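Local coordinates for N-acetylmuramoyl-L-alanine amidase (Mycolicibacterium smegmatis, PDB 7AGM), which probably hydrolyses the amide bond between N-acetylmuramic acid and L-alanine in peptidoglycan, as a zinc-dependent cell-wall amidase, at residues I10-P15 with H101-I106. Residues are numbered along the deposited sequence; the frame is centred on the assembly and turned at random.
Sequences IVFLDP and HAIVSI
Asp14, near the C-terminal end of strand 10-15, faces Ser105 in the middle of the parallel neighbouring strand 102-109, in the mixed sheet at the core of this Amidase_3 domain. The Asp14 side chain starts with CB beside the neighbouring strand, 3.9 Å from Ser105 CA. Its carboxylate carbon is set anti to the backbone N (chi1 171°), which brings Asp14 CG within 3.6 Å of Ser105 OG. At the tip the two oxygens part company: Asp14 OD2 accepts a hydrogen bond from Ser105 OG at 2.8 Å, met from above the carboxylate plane, while OD1 is bound by Ser77 OG and forms a salt bridge with Arg91.

Phe12 and Ile103 lie on the same face of the sheet, where the edge of the ring brings Phe12 CD2 to 4.1 Å from Ile103 CG2; helix 88-98 covers both residues with Ala95. Val11, Leu13, Val104 and Ile106 line the other face, with Leu13 and Ile106 against helix 52-69. Between the strands, the amides of Phe12, Val104, Asp14 and Ile106 alternate as donors in a regular parallel ladder. Its N-terminal end is closed differently: Ile10 O takes both His101 N and Ala102 N, and Ile10 N donates back to His101 ND1 (3.0 Å, 158° at the hydrogen). That donor lies almost in the imidazole plane, so ND1 serves as acceptor and the bond fixes the turn of the ring.

Thus the buried carboxylate is held through both oxygens, with Arg91 probably offsetting its charge. Because Ser105 lies two residues before the zinc ligand His107, with its side chain about 7 Å from the zinc ion, this polar pairing places strand 10-15 next to the residues around the metal site.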
loop_
_atom_site.group_PDB
_atom_site.type_symbol
_atom_site.label_atom_id
_atom_site.label_comp_id
_atom_site.label_asym_id
_atom_site.label_seq_id
_atom_site.Cartn_x
_atom_site.Cartn_y
_atom_site.Cartn_z
ATOM N N ILE A 10 2.426 -13.388 9.319
ATOM C CA ILE A 10 1.127 -12.960 8.804
ATOM C C ILE A 10 1.249 -11.574 8.187
ATOM O O ILE A 10 1.694 -10.630 8.850
ATOM C CB ILE A 10 0.062 -12.954 9.914
ATOM C CG1 ILE A 10 -0.019 -14.322 10.594
ATOM C CG2 ILE A 10 -1.272 -12.523 9.360
ATOM C CD1 ILE A 10 -0.700 -14.266 11.934
ATOM N N VAL A 11 0.822 -11.444 6.932
ATOM C CA VAL A 11 0.810 -10.172 6.220
ATOM C C VAL A 11 -0.616 -9.874 5.776
ATOM O O VAL A 11 -1.260 -10.711 5.125
ATOM C CB VAL A 11 1.749 -10.201 4.998
ATOM C CG1 VAL A 11 1.648 -8.897 4.200
ATOM C CG2 VAL A 11 3.189 -10.487 5.428
ATOM N N PHE A 12 -1.108 -8.684 6.116
ATOM C CA PHE A 12 -2.385 -8.195 5.608
ATOM C C PHE A 12 -2.124 -7.287 4.413
ATOM O O PHE A 12 -1.342 -6.329 4.514
ATOM C CB PHE A 12 -3.145 -7.433 6.694
ATOM C CG PHE A 12 -4.532 -7.016 6.282
ATOM C CD1 PHE A 12 -5.593 -7.920 6.346
ATOM C CD2 PHE A 12 -4.789 -5.725 5.836
ATOM C CE1 PHE A 12 -6.879 -7.537 5.968
ATOM C CE2 PHE A 12 -6.068 -5.340 5.469
ATOM C CZ PHE A 12 -7.120 -6.252 5.532
ATOM N N LEU A 13 -2.766 -7.598 3.281
ATOM C CA LEU A 13 -2.584 -6.878 2.026
ATOM C C LEU A 13 -3.842 -6.090 1.704
ATOM O O LEU A 13 -4.950 -6.636 1.742
ATOM C CB LEU A 13 -2.280 -7.856 0.886
ATOM C CG LEU A 13 -0.968 -8.629 1.023
ATOM C CD1 LEU A 13 -0.905 -9.747 -0.017
ATOM C CD2 LEU A 13 0.234 -7.685 0.898
ATOM N N ASP A 14 -3.669 -4.812 1.369
ATOM C CA ASP A 14 -4.783 -3.903 1.096
ATOM C C ASP A 14 -4.616 -3.251 -0.270
ATOM O O ASP A 14 -3.968 -2.202 -0.400
ATOM C CB ASP A 14 -4.903 -2.848 2.195
ATOM C CG ASP A 14 -5.893 -1.754 1.845
ATOM O OD1 ASP A 14 -6.942 -2.072 1.246
ATOM O OD2 ASP A 14 -5.619 -0.578 2.178
ATOM N N PRO A 15 -5.208 -3.831 -1.313
ATOM C CA PRO A 15 -5.219 -3.147 -2.618
ATOM C C PRO A 15 -6.178 -1.967 -2.569
ATOM O O PRO A 15 -7.384 -2.133 -2.360
ATOM C CB PRO A 15 -5.688 -4.234 -3.593
ATOM C CG PRO A 15 -6.420 -5.239 -2.749
ATOM C CD PRO A 15 -5.905 -5.130 -1.330
ATOM N N HIS A 101 1.959 -9.453 11.419
ATOM C CA HIS A 101 3.334 -8.987 11.534
ATOM C C HIS A 101 3.642 -7.823 10.602
ATOM O O HIS A 101 4.583 -7.065 10.865
ATOM C CB HIS A 101 4.294 -10.147 11.279
ATOM C CG HIS A 101 4.113 -11.270 12.240
ATOM N ND1 HIS A 101 3.344 -12.377 11.956
ATOM C CD2 HIS A 101 4.545 -11.422 13.513
ATOM C CE1 HIS A 101 3.343 -13.184 13.004
ATOM N NE2 HIS A 101 4.065 -12.628 13.961
ATOM N N ALA A 102 2.896 -7.681 9.510
ATOM C CA ALA A 102 3.102 -6.577 8.587
ATOM C C ALA A 102 1.805 -6.310 7.848
ATOM O O ALA A 102 1.061 -7.243 7.530
ATOM C CB ALA A 102 4.205 -6.889 7.565
ATOM N N ILE A 103 1.549 -5.034 7.577
ATOM C CA ILE A 103 0.417 -4.583 6.778
ATOM C C ILE A 103 0.966 -3.746 5.635
ATOM O O ILE A 103 1.770 -2.838 5.861
ATOM C CB ILE A 103 -0.552 -3.742 7.626
ATOM C CG1 ILE A 103 -1.043 -4.546 8.837
ATOM C CG2 ILE A 103 -1.684 -3.199 6.767
ATOM C CD1 ILE A 103 -1.633 -3.658 9.972
ATOM N N VAL A 104 0.539 -4.038 4.411
ATOM C CA VAL A 104 0.929 -3.223 3.259
ATOM C C VAL A 104 -0.320 -2.832 2.486
ATOM O O VAL A 104 -1.064 -3.707 2.024
ATOM C CB VAL A 104 1.941 -3.924 2.333
ATOM C CG1 VAL A 104 2.335 -2.995 1.182
ATOM C CG2 VAL A 104 3.168 -4.372 3.110
ATOM N N SER A 105 -0.530 -1.527 2.316
ATOM C CA SER A 105 -1.563 -1.007 1.436
ATOM C C SER A 105 -0.890 -0.556 0.149
ATOM O O SER A 105 0.168 0.075 0.188
ATOM C CB SER A 105 -2.288 0.156 2.110
ATOM O OG SER A 105 -3.284 0.696 1.265
ATOM N N ILE A 106 -1.463 -0.937 -0.989
ATOM C CA ILE A 106 -0.848 -0.712 -2.293
ATOM C C ILE A 106 -1.714 0.254 -3.089
ATOM O O ILE A 106 -2.922 0.023 -3.258
ATOM C CB ILE A 106 -0.613 -2.035 -3.038
ATOM C CG1 ILE A 106 0.378 -2.903 -2.254
ATOM C CG2 ILE A 106 -0.087 -1.762 -4.433
ATOM C CD1 ILE A 106 0.669 -4.255 -2.899
#